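Long-range contacts in putative phosphohistidine phosphatase SixA (Agrobacterium tumefaciens, PDB 2RFL), which probably removes phosphoryl groups from phosphohistidine or a related phosphorylated substrate, as a member of the histidine phosphatase superfamily: residues V11-H16 / P117-T122; L57-T62 / D82-D87; E95-L100 / V110-H115. All coordinates share one frame; numbering follows the deposited sequence.

Contact 1. Residues V11-H16 / P117-T122; sequences VYLLRH and PTMEAT
Met119, built as selenomethionine, reaches from the first turn of helix 118-127 to Leu13 and Leu14 on the facing strand. Its CB starts the chain toward the strand, and CG passes near the backbone of Arg15, 4.4 Å from Arg15 N. With CG anti to the backbone N (chi1 -161°) the chain leaves the helix, then bends at both chi2 and chi3, which lays the selenium against Leu13: SE is 3.8 Å from Leu13 CB and equally far from Leu13 CD2. The terminal CE reaches on toward the sheet, 3.8 Å from Leu14 O, and also packs against Gly114 of the adjoining strand. Leu13 CD2 also touches the methyl of Thr122, one turn further along, at 4.2 Å from Thr122 CG2. An unbranched chain can bend twice to follow the strand surface, while Leu13 presents its CB and one methyl, CD2. The short helix segment runs roughly antiparallel to strand 11-15, 152° between directions and 9.0 Å between axes. Arg15 turns its charged end to Phe140 O, leaving apolar groups between strand and helix. The contact therefore rests on apolar packing of the long methionine side chain and on exclusion of water from the buried core of this alpha-beta-alpha sandwich.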
loop_
_atom_site.group_PDB
_atom_site.type_symbol
_atom_site.label_atom_id
_atom_site.label_comp_id
_atom_site.label_asym_id
_atom_site.label_seq_id
_atom_site.Cartn_x
_atom_site.Cartn_y
_atom_site.Cartn_z
ATOM N N VAL A 11 3.281 -8.890 3.668
ATOM C CA VAL A 11 3.060 -7.442 3.657
ATOM C C VAL A 11 2.755 -6.919 2.253
ATOM O O VAL A 11 3.550 -7.055 1.331
ATOM C CB VAL A 11 4.299 -6.667 4.190
ATOM C CG1 VAL A 11 4.259 -5.189 3.834
ATOM C CG2 VAL A 11 4.396 -6.791 5.679
ATOM N N TYR A 12 1.603 -6.293 2.110
ATOM C CA TYR A 12 1.295 -5.548 0.898
ATOM C C TYR A 12 1.438 -4.072 1.185
ATOM O O TYR A 12 0.941 -3.579 2.228
ATOM C CB TYR A 12 -0.118 -5.833 0.428
ATOM C CG TYR A 12 -0.456 -7.305 0.198
ATOM C CD1 TYR A 12 -1.226 -8.013 1.128
ATOM C CD2 TYR A 12 -0.046 -7.972 -0.994
ATOM C CE1 TYR A 12 -1.554 -9.357 0.902
ATOM C CE2 TYR A 12 -0.381 -9.311 -1.233
ATOM C CZ TYR A 12 -1.128 -9.996 -0.279
ATOM O OH TYR A 12 -1.464 -11.317 -0.498
ATOM N N LEU A 13 2.137 -3.392 0.274
ATOM C CA LEU A 13 2.362 -1.948 0.304
ATOM C C LEU A 13 1.848 -1.237 -0.934
ATOM O O LEU A 13 2.467 -1.328 -2.027
ATOM C CB LEU A 13 3.866 -1.646 0.397
ATOM C CG LEU A 13 4.761 -2.140 1.521
ATOM C CD1 LEU A 13 6.150 -1.660 1.203
ATOM C CD2 LEU A 13 4.305 -1.572 2.809
ATOM N N LEU A 14 0.769 -0.481 -0.728
ATOM C CA LEU A 14 -0.027 0.157 -1.768
ATOM C C LEU A 14 0.015 1.688 -1.674
ATOM O O LEU A 14 -0.447 2.308 -0.702
ATOM C CB LEU A 14 -1.510 -0.349 -1.728
ATOM C CG LEU A 14 -2.544 0.263 -2.718
ATOM C CD1 LEU A 14 -2.181 0.061 -4.209
ATOM C CD2 LEU A 14 -4.001 -0.186 -2.475
ATOM N N ARG A 15 0.547 2.315 -2.708
ATOM C CA ARG A 15 0.452 3.747 -2.774
ATOM C C ARG A 15 -0.908 4.076 -3.368
ATOM O O ARG A 15 -1.400 3.347 -4.222
ATOM C CB ARG A 15 1.591 4.359 -3.563
ATOM C CG ARG A 15 1.565 5.891 -3.497
ATOM C CD ARG A 15 2.836 6.557 -3.947
ATOM N NE ARG A 15 2.586 7.970 -4.102
ATOM C CZ ARG A 15 3.162 8.726 -5.033
ATOM N NH1 ARG A 15 4.074 8.203 -5.850
ATOM N NH2 ARG A 15 2.842 10.011 -5.141
ATOM N N HIS A 16 -1.521 5.151 -2.869
ATOM C CA HIS A 16 -2.816 5.594 -3.321
ATOM C C HIS A 16 -2.695 5.912 -4.818
ATOM O O HIS A 16 -1.594 6.187 -5.320
ATOM C CB HIS A 16 -3.299 6.820 -2.517
ATOM C CG HIS A 16 -2.483 8.055 -2.757
ATOM N ND1 HIS A 16 -2.632 8.844 -3.883
ATOM C CD2 HIS A 16 -1.468 8.602 -2.049
ATOM C CE1 HIS A 16 -1.753 9.828 -3.848
ATOM N NE2 HIS A 16 -1.044 9.712 -2.741
ATOM N N PRO A 117 6.424 10.285 1.238
ATOM C CA PRO A 117 7.635 9.464 1.235
ATOM C C PRO A 117 7.530 8.264 2.161
ATOM O O PRO A 117 8.330 7.336 2.025
ATOM C CB PRO A 117 8.715 10.392 1.819
ATOM C CG PRO A 117 8.093 11.595 2.203
ATOM C CD PRO A 117 6.637 11.543 1.984
ATOM N N THR A 118 6.589 8.299 3.107
ATOM C CA THR A 118 6.450 7.219 4.075
ATOM C C THR A 118 6.331 5.816 3.468
ATOM O O THR A 118 6.895 4.876 3.984
ATOM C CB THR A 118 5.269 7.480 4.988
ATOM O OG1 THR A 118 5.117 8.892 5.123
ATOM C CG2 THR A 118 5.473 6.824 6.362
HETATM N N MSE A 119 5.584 5.681 2.388
HETATM C CA MSE A 119 5.406 4.376 1.740
HETATM C C MSE A 119 6.737 3.855 1.158
HETATM O O MSE A 119 7.162 2.741 1.477
HETATM C CB MSE A 119 4.278 4.432 0.676
HETATM C CG MSE A 119 3.690 3.040 0.264
HETATM SE SE MSE A 119 3.065 1.857 1.756
HETATM C CE MSE A 119 1.568 2.941 2.435
ATOM N N GLU A 120 7.376 4.680 0.314
ATOM C CA GLU A 120 8.724 4.394 -0.221
ATOM C C GLU A 120 9.730 4.106 0.900
ATOM O O GLU A 120 10.508 3.162 0.793
ATOM C CB GLU A 120 9.230 5.526 -1.145
ATOM C CG GLU A 120 10.229 5.059 -2.223
ATOM C CD GLU A 120 10.566 6.126 -3.310
ATOM O OE1 GLU A 120 9.676 6.915 -3.707
ATOM O OE2 GLU A 120 11.739 6.174 -3.770
ATOM N N ALA A 121 9.696 4.881 1.983
ATOM C CA ALA A 121 10.610 4.633 3.115
ATOM C C ALA A 121 10.412 3.279 3.814
ATOM O O ALA A 121 11.364 2.605 4.175
ATOM C CB ALA A 121 10.544 5.754 4.104
ATOM N N THR A 122 9.166 2.882 3.966
ATOM C CA THR A 122 8.808 1.582 4.471
ATOM C C THR A 122 9.345 0.414 3.657
ATOM O O THR A 122 9.862 -0.559 4.218
ATOM C CB THR A 122 7.290 1.492 4.596
ATOM O OG1 THR A 122 6.819 2.730 5.164
ATOM C CG2 THR A 122 6.910 0.326 5.481
#

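Contact 2. Residues L57-T62 / D82-D87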
loop_
_atom_site.group_PDB
_atom_site.type_symbol
_atom_site.label_atom_id
_atom_site.label_comp_id
_atom_site.label_asym_id
_atom_site.label_seq_id
_atom_site.Cartn_x
_atom_site.Cartn_y
_atom_site.Cartn_z
ATOM N N LEU A 57 -6.316 -8.027 6.667
ATOM C CA LEU A 57 -6.516 -6.665 7.180
ATOM C C LEU A 57 -5.927 -5.550 6.263
ATOM O O LEU A 57 -4.778 -5.641 5.822
ATOM C CB LEU A 57 -5.935 -6.571 8.599
ATOM C CG LEU A 57 -5.817 -5.161 9.195
ATOM C CD1 LEU A 57 -7.132 -4.528 9.648
ATOM C CD2 LEU A 57 -4.796 -5.202 10.312
ATOM N N ILE A 58 -6.733 -4.530 5.993
ATOM C CA ILE A 58 -6.306 -3.318 5.284
ATOM C C ILE A 58 -6.252 -2.109 6.209
ATOM O O ILE A 58 -7.293 -1.713 6.737
ATOM C CB ILE A 58 -7.265 -2.924 4.117
ATOM C CG1 ILE A 58 -7.326 -4.020 3.058
ATOM C CG2 ILE A 58 -6.830 -1.600 3.471
ATOM C CD1 ILE A 58 -8.554 -3.959 2.193
ATOM N N LEU A 59 -5.052 -1.511 6.370
ATOM C CA LEU A 59 -4.865 -0.242 7.111
ATOM C C LEU A 59 -4.626 0.918 6.152
ATOM O O LEU A 59 -3.709 0.904 5.345
ATOM C CB LEU A 59 -3.708 -0.338 8.094
ATOM C CG LEU A 59 -3.710 -1.447 9.141
ATOM C CD1 LEU A 59 -2.467 -1.488 10.039
ATOM C CD2 LEU A 59 -5.020 -1.337 9.917
ATOM N N SER A 60 -5.482 1.920 6.212
ATOM C CA SER A 60 -5.458 3.005 5.218
ATOM C C SER A 60 -5.512 4.356 5.887
ATOM O O SER A 60 -6.134 4.489 6.923
ATOM C CB SER A 60 -6.664 2.900 4.279
ATOM O OG SER A 60 -6.774 4.006 3.367
ATOM N N SER A 61 -4.869 5.348 5.266
ATOM C CA SER A 61 -5.139 6.755 5.516
ATOM C C SER A 61 -6.656 7.026 5.434
ATOM O O SER A 61 -7.421 6.360 4.694
ATOM C CB SER A 61 -4.368 7.640 4.499
ATOM O OG SER A 61 -4.583 9.058 4.617
ATOM N N THR A 62 -7.081 8.019 6.193
ATOM C CA THR A 62 -8.410 8.481 6.114
ATOM C C THR A 62 -8.543 9.439 4.939
ATOM O O THR A 62 -9.667 9.782 4.593
ATOM C CB THR A 62 -8.797 9.180 7.426
ATOM O OG1 THR A 62 -7.706 10.004 7.837
ATOM C CG2 THR A 62 -9.057 8.160 8.488
ATOM N N ASP A 82 -11.131 -7.034 6.271
ATOM C CA ASP A 82 -11.064 -6.093 7.361
ATOM C C ASP A 82 -10.394 -4.820 6.999
ATOM O O ASP A 82 -9.295 -4.835 6.579
ATOM C CB ASP A 82 -10.243 -6.674 8.472
ATOM C CG ASP A 82 -11.033 -7.468 9.408
ATOM O OD1 ASP A 82 -11.681 -6.886 10.228
ATOM O OD2 ASP A 82 -11.012 -8.674 9.381
ATOM N N ILE A 83 -11.045 -3.702 7.221
ATOM C CA ILE A 83 -10.405 -2.425 6.920
ATOM C C ILE A 83 -10.534 -1.393 8.046
ATOM O O ILE A 83 -11.607 -1.179 8.623
ATOM C CB ILE A 83 -10.763 -1.842 5.511
ATOM C CG1 ILE A 83 -11.797 -0.720 5.580
ATOM C CG2 ILE A 83 -11.184 -2.917 4.526
ATOM C CD1 ILE A 83 -13.242 -1.180 5.528
ATOM N N VAL A 84 -9.411 -0.772 8.366
ATOM C CA VAL A 84 -9.381 0.253 9.398
ATOM C C VAL A 84 -8.724 1.543 8.921
ATOM O O VAL A 84 -7.685 1.542 8.233
ATOM C CB VAL A 84 -8.656 -0.231 10.625
ATOM C CG1 VAL A 84 -9.502 -1.263 11.353
ATOM C CG2 VAL A 84 -7.342 -0.788 10.159
ATOM N N TYR A 85 -9.346 2.634 9.338
ATOM C CA TYR A 85 -8.922 3.957 8.969
ATOM C C TYR A 85 -8.244 4.742 10.096
ATOM O O TYR A 85 -8.743 4.834 11.198
ATOM C CB TYR A 85 -10.106 4.695 8.405
ATOM C CG TYR A 85 -10.568 4.096 7.108
ATOM C CD1 TYR A 85 -9.870 4.341 5.937
ATOM C CD2 TYR A 85 -11.686 3.256 7.062
ATOM C CE1 TYR A 85 -10.291 3.797 4.728
ATOM C CE2 TYR A 85 -12.117 2.711 5.859
ATOM C CZ TYR A 85 -11.411 2.987 4.703
ATOM O OH TYR A 85 -11.810 2.471 3.510
ATOM N N ILE A 86 -7.098 5.307 9.761
ATOM C CA ILE A 86 -6.144 5.787 10.702
ATOM C C ILE A 86 -5.684 7.118 10.170
ATOM O O ILE A 86 -4.875 7.160 9.233
ATOM C CB ILE A 86 -4.957 4.799 10.753
ATOM C CG1 ILE A 86 -5.456 3.393 11.169
ATOM C CG2 ILE A 86 -3.784 5.354 11.618
ATOM C CD1 ILE A 86 -4.411 2.408 11.439
ATOM N N ASP A 87 -6.216 8.196 10.756
ATOM C CA ASP A 87 -5.911 9.575 10.347
ATOM C C ASP A 87 -4.397 9.842 10.346
ATOM O O ASP A 87 -3.879 10.519 9.454
ATOM C CB ASP A 87 -6.609 10.608 11.266
ATOM C CG ASP A 87 -8.099 10.885 10.900
ATOM O OD1 ASP A 87 -8.456 11.257 9.762
ATOM O OD2 ASP A 87 -8.931 10.790 11.816
#
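Leu57 to Ser60 pair with Asp82 to Tyr85 as parallel strands at 18° to each other, Ile58 lying 4.5 Å from Ile83 between CA atoms. Ile58 and Ser60 each use both N and O toward the partner strand: Ile58 N gives a short, straight bond to Asp82 O (2.6 Å, 171°), Ile58 O receives Val84 N, Ser60 N reaches Val84 O, and Ser60 O takes Ile86 N on a more bent path (148°). On one face Ile58 and Ile83 run alongside with their tips in the same direction, Ile58 CD1 3.7 Å from Ile83 CG2; beta-branched residues fit such extended backbones. On the other face Leu57 CD1 packs on the root of Asp82, 4.0 Å from Asp82 CB. The two strands are joined through helix 64-77, a beta-alpha-beta crossover of the alpha-beta-alpha sandwich, and the helix packs on Ser60 and Tyr85, on the face that also carries Ile58; strand 82-85 is the sheet's edge in this chain. The amphipathic ring of Tyr85 fits this partly exposed edge strand. It receives Ser61 O at its edge, near the ring plane, 3.4 Å from Tyr85 CD1, and makes a cation-pi contact with Arg67. The small Ser60 side chain lets the ring come close, Ser60 CB lying 3.8 Å from Tyr85 CE1. Ser60 OG, anti to its own nitrogen, donates to Ser61 O and meets a lone pair of that carbonyl in its plane. Thr62 and Tyr85 pass each other head to tail, with Thr62 CG2 3.6 Å from Tyr85 CB.

Contact 3. Residues E95-L100 / V110-H115; sequences ETYLSL and VMLVGH
Tyr97 and Leu112 both place CG beside the backbone N and anti to the carbonyl carbon, chi1 -65° and -59°; these torsions, with the two backbones facing each other, send the side chains past one another between the loop and the strand. Leu112 CD1 presses against the root of the tyrosine, a tight 3.2 Å from Tyr97 CB, and approaches the ring obliquely. Its other methyl serves the helix that starts just after Tyr97: Leu112 CD2 lies 4.2 Å from Leu100 CB. The ring then extends along strand 110-114 to its end, where the hydroxyl accepts a bond from His115 N at 3.1 Å, almost perfectly straight at 174°. The same hydroxyl bonds to Met89 O, so two backbone groups grip it and hold the ring in a set position. Tyrosine joins a flat apolar body, suited to this buried path, to a hydroxyl that meets the backbone at the strand's end. Gly114, having no side chain, admits the oxygen to 3.6 Å, measured from Tyr97 OH to Gly114 CA. Beyond it the His115 ring meets the hydroxyl at its edge, in plane, with His115 CD2 3.9 Å from Tyr97 OH, while His115 NE2 is hydrogen-bonded to Ser61 OG. Tyr97 N bonds to Thr122 OG1, tying the loop to helix 118-127. By bonding the backbone N of His115, Tyr97 is probably a second-shell residue: His115, whose ring meets that of His16, lies where histidine phosphatases place the second of their two active-site histidines, at the C-terminal end of a central parallel strand.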
loop_
_atom_site.group_PDB
_atom_site.type_symbol
_atom_site.label_atom_id
_atom_site.label_comp_id
_atom_site.label_asym_id
_atom_site.label_seq_id
_atom_site.Cartn_x
_atom_site.Cartn_y
_atom_site.Cartn_z
ATOM N N GLU A 95 8.910 8.203 9.821
ATOM C CA GLU A 95 9.490 8.049 8.512
ATOM C C GLU A 95 8.915 6.816 7.823
ATOM O O GLU A 95 8.961 6.709 6.590
ATOM C CB GLU A 95 11.020 8.004 8.568
ATOM C CG GLU A 95 11.562 7.061 9.639
ATOM C CD GLU A 95 13.048 7.175 9.829
ATOM O OE1 GLU A 95 13.738 7.134 8.786
ATOM O OE2 GLU A 95 13.505 7.289 11.011
ATOM N N THR A 96 8.371 5.895 8.613
ATOM C CA THR A 96 7.834 4.639 8.070
ATOM C C THR A 96 6.470 4.199 8.642
ATOM O O THR A 96 5.883 4.843 9.515
ATOM C CB THR A 96 8.869 3.491 8.119
ATOM O OG1 THR A 96 9.024 3.046 9.464
ATOM C CG2 THR A 96 10.214 3.960 7.574
ATOM N N TYR A 97 5.942 3.137 8.065
ATOM C CA TYR A 97 4.745 2.531 8.611
ATOM C C TYR A 97 5.075 1.197 9.306
ATOM O O TYR A 97 4.184 0.413 9.587
ATOM C CB TYR A 97 3.687 2.336 7.522
ATOM C CG TYR A 97 3.120 3.584 6.877
ATOM C CD1 TYR A 97 2.506 4.615 7.635
ATOM C CD2 TYR A 97 3.165 3.718 5.498
ATOM C CE1 TYR A 97 1.973 5.747 7.003
ATOM C CE2 TYR A 97 2.623 4.790 4.859
ATOM C CZ TYR A 97 2.021 5.807 5.584
ATOM O OH TYR A 97 1.510 6.880 4.844
ATOM N N LEU A 98 6.353 0.930 9.539
ATOM C CA LEU A 98 6.796 -0.371 10.088
ATOM C C LEU A 98 6.099 -0.849 11.404
ATOM O O LEU A 98 5.950 -2.010 11.659
ATOM C CB LEU A 98 8.317 -0.374 10.257
ATOM C CG LEU A 98 9.022 -1.004 9.059
ATOM C CD1 LEU A 98 10.421 -0.462 8.898
ATOM C CD2 LEU A 98 9.066 -2.521 9.162
ATOM N N SER A 99 5.741 0.090 12.251
ATOM C CA SER A 99 5.098 -0.197 13.498
ATOM C C SER A 99 3.647 -0.657 13.304
ATOM O O SER A 99 3.180 -1.549 14.002
ATOM C CB SER A 99 5.178 1.048 14.337
ATOM O OG SER A 99 6.537 1.315 14.599
ATOM N N LEU A 100 2.945 -0.083 12.343
ATOM C CA LEU A 100 1.629 -0.599 11.960
ATOM C C LEU A 100 1.634 -2.077 11.511
ATOM O O LEU A 100 0.715 -2.864 11.820
ATOM C CB LEU A 100 1.085 0.252 10.851
ATOM C CG LEU A 100 0.675 1.643 11.266
ATOM C CD1 LEU A 100 -0.196 2.152 10.189
ATOM C CD2 LEU A 100 -0.088 1.568 12.558
ATOM N N VAL A 110 -1.230 -8.509 5.730
ATOM C CA VAL A 110 -1.668 -7.156 5.981
ATOM C C VAL A 110 -1.207 -6.185 4.899
ATOM O O VAL A 110 -0.090 -6.257 4.391
ATOM C CB VAL A 110 -1.298 -6.686 7.430
ATOM C CG1 VAL A 110 0.113 -7.053 7.731
ATOM C CG2 VAL A 110 -1.479 -5.178 7.602
HETATM N N MSE A 111 -2.115 -5.281 4.568
HETATM C CA MSE A 111 -1.908 -4.320 3.531
HETATM C C MSE A 111 -2.043 -2.919 4.086
HETATM O O MSE A 111 -3.039 -2.579 4.739
HETATM C CB MSE A 111 -2.913 -4.499 2.414
HETATM C CG MSE A 111 -2.855 -3.376 1.434
HETATM SE SE MSE A 111 -3.640 -3.807 -0.235
HETATM C CE MSE A 111 -5.454 -2.997 -0.048
ATOM N N LEU A 112 -1.045 -2.103 3.795
ATOM C CA LEU A 112 -1.101 -0.716 4.162
ATOM C C LEU A 112 -1.459 0.136 2.955
ATOM O O LEU A 112 -0.932 -0.083 1.884
ATOM C CB LEU A 112 0.228 -0.267 4.801
ATOM C CG LEU A 112 0.720 -0.980 6.067
ATOM C CD1 LEU A 112 1.725 -0.040 6.624
ATOM C CD2 LEU A 112 -0.325 -1.328 7.202
ATOM N N VAL A 113 -2.347 1.115 3.141
ATOM C CA VAL A 113 -2.710 2.090 2.085
ATOM C C VAL A 113 -2.434 3.543 2.562
ATOM O O VAL A 113 -3.209 4.153 3.286
ATOM C CB VAL A 113 -4.201 1.916 1.609
ATOM C CG1 VAL A 113 -4.591 2.892 0.444
ATOM C CG2 VAL A 113 -4.477 0.479 1.228
ATOM N N GLY A 114 -1.306 4.090 2.130
ATOM C CA GLY A 114 -0.904 5.457 2.509
ATOM C C GLY A 114 -0.082 6.116 1.424
ATOM O O GLY A 114 -0.257 5.809 0.243
ATOM N N HIS A 115 0.830 6.996 1.840
ATOM C CA HIS A 115 1.431 8.002 0.955
ATOM C C HIS A 115 2.947 7.977 0.998
ATOM O O HIS A 115 3.535 7.584 2.000
ATOM C CB HIS A 115 1.021 9.454 1.333
ATOM C CG HIS A 115 -0.378 9.615 1.822
ATOM N ND1 HIS A 115 -1.289 10.432 1.189
ATOM C CD2 HIS A 115 -1.008 9.145 2.926
ATOM C CE1 HIS A 115 -2.429 10.437 1.855
ATOM N NE2 HIS A 115 -2.290 9.656 2.911
#

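Overall arrangement
All three contacts share one sheet, in which strand 109-114 of contact 3 lies between strand 10-15 of contact 1 and strand 57-60 of contact 2. Contacts 1 and 3 are closest, their centres 6 Å apart, and join directly where Tyr12 N lies 2.8 Å from Val110 O. Contacts 2 and 3, with centres 10 Å apart, meet through Leu59 N and Met111 O at 2.8 Å. Contacts 1 and 2 do not touch, their nearest atoms being about 6 Å apart. At the C-terminal ends of the strands all three converge: Ser61 of contact 2 holds His115 of contact 3, with His16 of contact 1 nearby, in what is probably the active site.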